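Local coordinates for protein Tae4 (Agrobacterium tumefaciens, PDB 6IJF) that is a type VI secretion amidase effector that probably cleaves amide bonds in the peptidoglycan peptides of rival bacteria, at residues C[56-65]-C[87-97]. Numbering follows the deposited sequence.
With SO4 (sulfate ion), chain F.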
loop_
_atom_site.group_PDB
_atom_site.type_symbol
_atom_site.label_atom_id
_atom_site.label_comp_id
_atom_site.label_asym_id
_atom_site.label_seq_id
_atom_site.Cartn_x
_atom_site.Cartn_y
_atom_site.Cartn_z
ATOM N N PHE C 56 -2.232 -20.981 22.077
ATOM C CA PHE C 56 -1.535 -22.045 22.866
ATOM C C PHE C 56 -2.531 -22.717 23.830
ATOM O O PHE C 56 -2.681 -23.958 23.775
ATOM C CB PHE C 56 -0.299 -21.487 23.578
ATOM C CG PHE C 56 0.937 -21.503 22.704
ATOM C CD1 PHE C 56 1.659 -22.662 22.538
ATOM C CD2 PHE C 56 1.311 -20.394 21.966
ATOM C CE1 PHE C 56 2.783 -22.708 21.714
ATOM C CE2 PHE C 56 2.423 -20.430 21.136
ATOM C CZ PHE C 56 3.170 -21.586 21.032
ATOM N N VAL C 57 -3.216 -21.926 24.643
ATOM C CA VAL C 57 -4.217 -22.440 25.623
ATOM C C VAL C 57 -5.212 -23.350 24.910
ATOM O O VAL C 57 -5.393 -24.469 25.361
ATOM C CB VAL C 57 -4.941 -21.288 26.321
ATOM C CG1 VAL C 57 -6.167 -21.785 27.067
ATOM C CG2 VAL C 57 -3.999 -20.553 27.241
ATOM N N LYS C 58 -5.803 -22.909 23.801
ATOM C CA LYS C 58 -6.862 -23.707 23.113
ATOM C C LYS C 58 -6.244 -24.954 22.487
ATOM O O LYS C 58 -7.004 -25.907 22.188
ATOM C CB LYS C 58 -7.583 -22.865 22.064
ATOM C CG LYS C 58 -8.528 -21.853 22.676
ATOM C CD LYS C 58 -9.391 -21.225 21.626
ATOM C CE LYS C 58 -10.250 -20.134 22.212
ATOM N NZ LYS C 58 -11.194 -19.634 21.194
ATOM N N SER C 59 -4.921 -24.974 22.303
ATOM C CA SER C 59 -4.204 -26.156 21.761
ATOM C C SER C 59 -3.739 -27.040 22.931
ATOM O O SER C 59 -3.005 -27.974 22.674
ATOM C CB SER C 59 -3.061 -25.760 20.849
ATOM O OG SER C 59 -3.509 -24.881 19.825
ATOM N N GLY C 60 -4.132 -26.723 24.166
ATOM C CA GLY C 60 -3.858 -27.562 25.353
ATOM C C GLY C 60 -2.517 -27.239 25.992
ATOM O O GLY C 60 -2.010 -28.067 26.747
ATOM N N ILE C 61 -1.959 -26.058 25.723
ATOM C CA ILE C 61 -0.653 -25.625 26.295
ATOM C C ILE C 61 -0.920 -24.379 27.137
ATOM O O ILE C 61 -1.180 -23.304 26.560
ATOM C CB ILE C 61 0.383 -25.387 25.180
ATOM C CG1 ILE C 61 0.482 -26.571 24.220
ATOM C CG2 ILE C 61 1.740 -25.017 25.771
ATOM C CD1 ILE C 61 1.469 -26.386 23.099
ATOM N N ASN C 62 -0.818 -24.498 28.455
ATOM C CA ASN C 62 -1.108 -23.351 29.343
ATOM C C ASN C 62 0.134 -22.459 29.388
ATOM O O ASN C 62 1.262 -22.975 29.240
ATOM C CB ASN C 62 -1.582 -23.799 30.739
ATOM C CG ASN C 62 -2.237 -22.672 31.519
ATOM O OD1 ASN C 62 -2.537 -21.592 30.971
ATOM N ND2 ASN C 62 -2.473 -22.910 32.804
ATOM N N ILE C 63 -0.093 -21.168 29.587
ATOM C CA ILE C 63 0.943 -20.105 29.653
ATOM C C ILE C 63 1.199 -19.857 31.139
ATOM O O ILE C 63 0.359 -19.169 31.738
ATOM C CB ILE C 63 0.437 -18.837 28.923
ATOM C CG1 ILE C 63 0.139 -19.099 27.442
ATOM C CG2 ILE C 63 1.404 -17.677 29.100
ATOM C CD1 ILE C 63 1.273 -19.742 26.663
ATOM N N VAL C 64 2.338 -20.357 31.667
ATOM C CA VAL C 64 2.725 -20.291 33.109
ATOM C C VAL C 64 4.203 -19.905 33.229
ATOM O O VAL C 64 5.087 -20.566 32.658
ATOM C CB VAL C 64 2.404 -21.622 33.816
ATOM C CG1 VAL C 64 0.958 -22.004 33.582
ATOM C CG2 VAL C 64 3.317 -22.768 33.388
ATOM N N PRO C 65 4.550 -18.824 33.955
ATOM C CA PRO C 65 3.582 -17.955 34.608
ATOM C C PRO C 65 2.823 -17.073 33.604
ATOM O O PRO C 65 3.224 -17.000 32.446
ATOM C CB PRO C 65 4.438 -17.054 35.504
ATOM C CG PRO C 65 5.813 -17.043 34.837
ATOM C CD PRO C 65 5.938 -18.381 34.163
ATOM N N LEU C 87 6.038 -12.617 26.949
ATOM C CA LEU C 87 5.631 -13.857 26.241
ATOM C C LEU C 87 6.816 -14.395 25.430
ATOM O O LEU C 87 6.998 -15.616 25.401
ATOM C CB LEU C 87 4.382 -13.613 25.379
ATOM C CG LEU C 87 3.841 -14.858 24.654
ATOM C CD1 LEU C 87 3.456 -15.960 25.627
ATOM C CD2 LEU C 87 2.647 -14.504 23.788
ATOM N N ALA C 88 7.573 -13.536 24.741
ATOM C CA ALA C 88 8.729 -13.963 23.895
ATOM C C ALA C 88 9.790 -14.642 24.781
ATOM O O ALA C 88 10.303 -15.687 24.409
ATOM C CB ALA C 88 9.305 -12.758 23.180
ATOM N N THR C 89 10.055 -14.068 25.954
ATOM C CA THR C 89 10.926 -14.645 27.018
ATOM C C THR C 89 10.439 -16.050 27.405
ATOM O O THR C 89 11.231 -16.998 27.385
ATOM C CB THR C 89 10.974 -13.681 28.209
ATOM O OG1 THR C 89 11.503 -12.456 27.686
ATOM C CG2 THR C 89 11.805 -14.218 29.358
ATOM N N LEU C 90 9.152 -16.200 27.703
ATOM C CA LEU C 90 8.577 -17.498 28.108
ATOM C C LEU C 90 8.744 -18.517 26.993
ATOM O O LEU C 90 9.087 -19.686 27.280
ATOM C CB LEU C 90 7.096 -17.277 28.434
ATOM C CG LEU C 90 6.320 -18.513 28.863
ATOM C CD1 LEU C 90 5.412 -18.135 30.027
ATOM C CD2 LEU C 90 5.496 -19.084 27.717
ATOM N N MET C 91 8.479 -18.114 25.750
ATOM C CA MET C 91 8.518 -19.045 24.599
ATOM C C MET C 91 9.939 -19.581 24.439
ATOM O O MET C 91 10.067 -20.724 23.915
ATOM C CB MET C 91 8.092 -18.348 23.297
ATOM C CG MET C 91 6.555 -18.189 23.146
ATOM S SD MET C 91 5.756 -19.795 23.149
ATOM C CE MET C 91 4.230 -19.429 24.028
ATOM N N LYS C 92 10.938 -18.781 24.838
ATOM C CA LYS C 92 12.393 -19.087 24.686
ATOM C C LYS C 92 12.798 -20.215 25.636
ATOM O O LYS C 92 13.815 -20.856 25.365
ATOM C CB LYS C 92 13.249 -17.854 25.010
ATOM C CG LYS C 92 14.349 -17.525 24.035
ATOM C CD LYS C 92 14.973 -16.157 24.308
ATOM C CE LYS C 92 16.390 -16.041 23.784
ATOM N NZ LYS C 92 16.971 -14.706 24.060
ATOM N N ARG C 93 12.039 -20.446 26.714
ATOM C CA ARG C 93 12.373 -21.488 27.719
ATOM C C ARG C 93 12.354 -22.853 27.052
ATOM O O ARG C 93 11.535 -23.067 26.144
ATOM C CB ARG C 93 11.442 -21.425 28.923
ATOM C CG ARG C 93 11.626 -20.113 29.676
ATOM C CD ARG C 93 10.393 -19.805 30.496
ATOM N NE ARG C 93 10.055 -20.919 31.365
ATOM C CZ ARG C 93 8.879 -21.092 31.981
ATOM N NH1 ARG C 93 8.675 -22.185 32.696
ATOM N NH2 ARG C 93 7.909 -20.200 31.849
ATOM N N THR C 94 13.237 -23.738 27.509
ATOM C CA THR C 94 13.411 -25.112 26.975
ATOM C C THR C 94 12.077 -25.867 27.158
ATOM O O THR C 94 11.788 -26.777 26.352
ATOM C CB THR C 94 14.630 -25.801 27.616
ATOM O OG1 THR C 94 14.655 -25.553 29.024
ATOM C CG2 THR C 94 15.940 -25.307 27.050
ATOM N N SER C 95 11.274 -25.534 28.175
ATOM C CA SER C 95 9.981 -26.240 28.389
ATOM C C SER C 95 8.922 -25.737 27.407
ATOM O O SER C 95 7.860 -26.382 27.335
ATOM C CB SER C 95 9.479 -26.152 29.817
ATOM O OG SER C 95 9.363 -24.804 30.207
ATOM N N TYR C 96 9.093 -24.572 26.766
ATOM C CA TYR C 96 8.163 -24.118 25.703
ATOM C C TYR C 96 8.800 -24.428 24.344
ATOM O O TYR C 96 8.827 -25.616 23.978
ATOM C CB TYR C 96 7.734 -22.668 25.950
ATOM C CG TYR C 96 6.670 -22.548 27.008
ATOM C CD1 TYR C 96 5.339 -22.790 26.702
ATOM C CD2 TYR C 96 6.996 -22.235 28.315
ATOM C CE1 TYR C 96 4.353 -22.689 27.672
ATOM C CE2 TYR C 96 6.022 -22.158 29.302
ATOM C CZ TYR C 96 4.695 -22.370 28.975
ATOM O OH TYR C 96 3.717 -22.274 29.917
ATOM N N LEU C 97 9.298 -23.416 23.618
ATOM C CA LEU C 97 9.776 -23.598 22.225
ATOM C C LEU C 97 11.304 -23.691 22.162
ATOM O O LEU C 97 11.809 -24.142 21.103
ATOM C CB LEU C 97 9.250 -22.435 21.390
ATOM C CG LEU C 97 7.967 -22.641 20.588
ATOM C CD1 LEU C 97 6.942 -23.452 21.341
ATOM C CD2 LEU C 97 7.401 -21.301 20.122
HETATM S S SO4 F . 12.538 -23.817 32.002
HETATM O O1 SO4 F . 13.180 -24.615 33.011
HETATM O O2 SO4 F . 12.679 -24.463 30.722
HETATM O O3 SO4 F . 11.134 -23.672 32.325
HETATM O O4 SO4 F . 13.182 -22.527 31.933
#
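Tyr96 has CG anti to its carbonyl carbon (chi1 -79°), which sends the ring across to the backbone of 62-64; Arg93, with CG likewise opposite its carbonyl carbon, bends at chi3 (54°) and swings its guanidinium to Val64 O. The Tyr96 hydroxyl works twice: OH donates to Asn62 O at 2.6 Å, an oxygen lying at the ring edge, and accepts from Val64 N at 2.9 Å. Two backbone bonds thus fix this phenol. Arg93 NH2 then meets Val64 O at 3.0 Å, nearly straight and on a carbonyl lone pair, while NE and NH1 of the same guanidinium both hold O3 of a sulfate, probably from the crystallisation liquor. Ser95 adds its backbone N and OG to that anion.

The 56-65 segment is the end of helix 48-58, closed by a Schellman motif with Gly60 at C-prime, and the extended chain after it; 87-97 ends helix 84-92 and continues through a type I turn, Arg93 to Tyr96. Consistent with the papain-like fold of clan CA, apolar side chains of the first segment pack on helix 84-92. Met91 CE sits over one face of Phe56, 3.7 Å from the ring centroid (CH-pi), with SD oblique to the ring at 4.3 Å, a Met-aromatic contact; Ile63 CD1 touches CE at 4.0 Å. Leu90 CD1 meets Ile63 CG2 at 4.1 Å, and its CD2 covers one face of Tyr96. Trp159 of strand 155-160 packs against Met91 and Leu97.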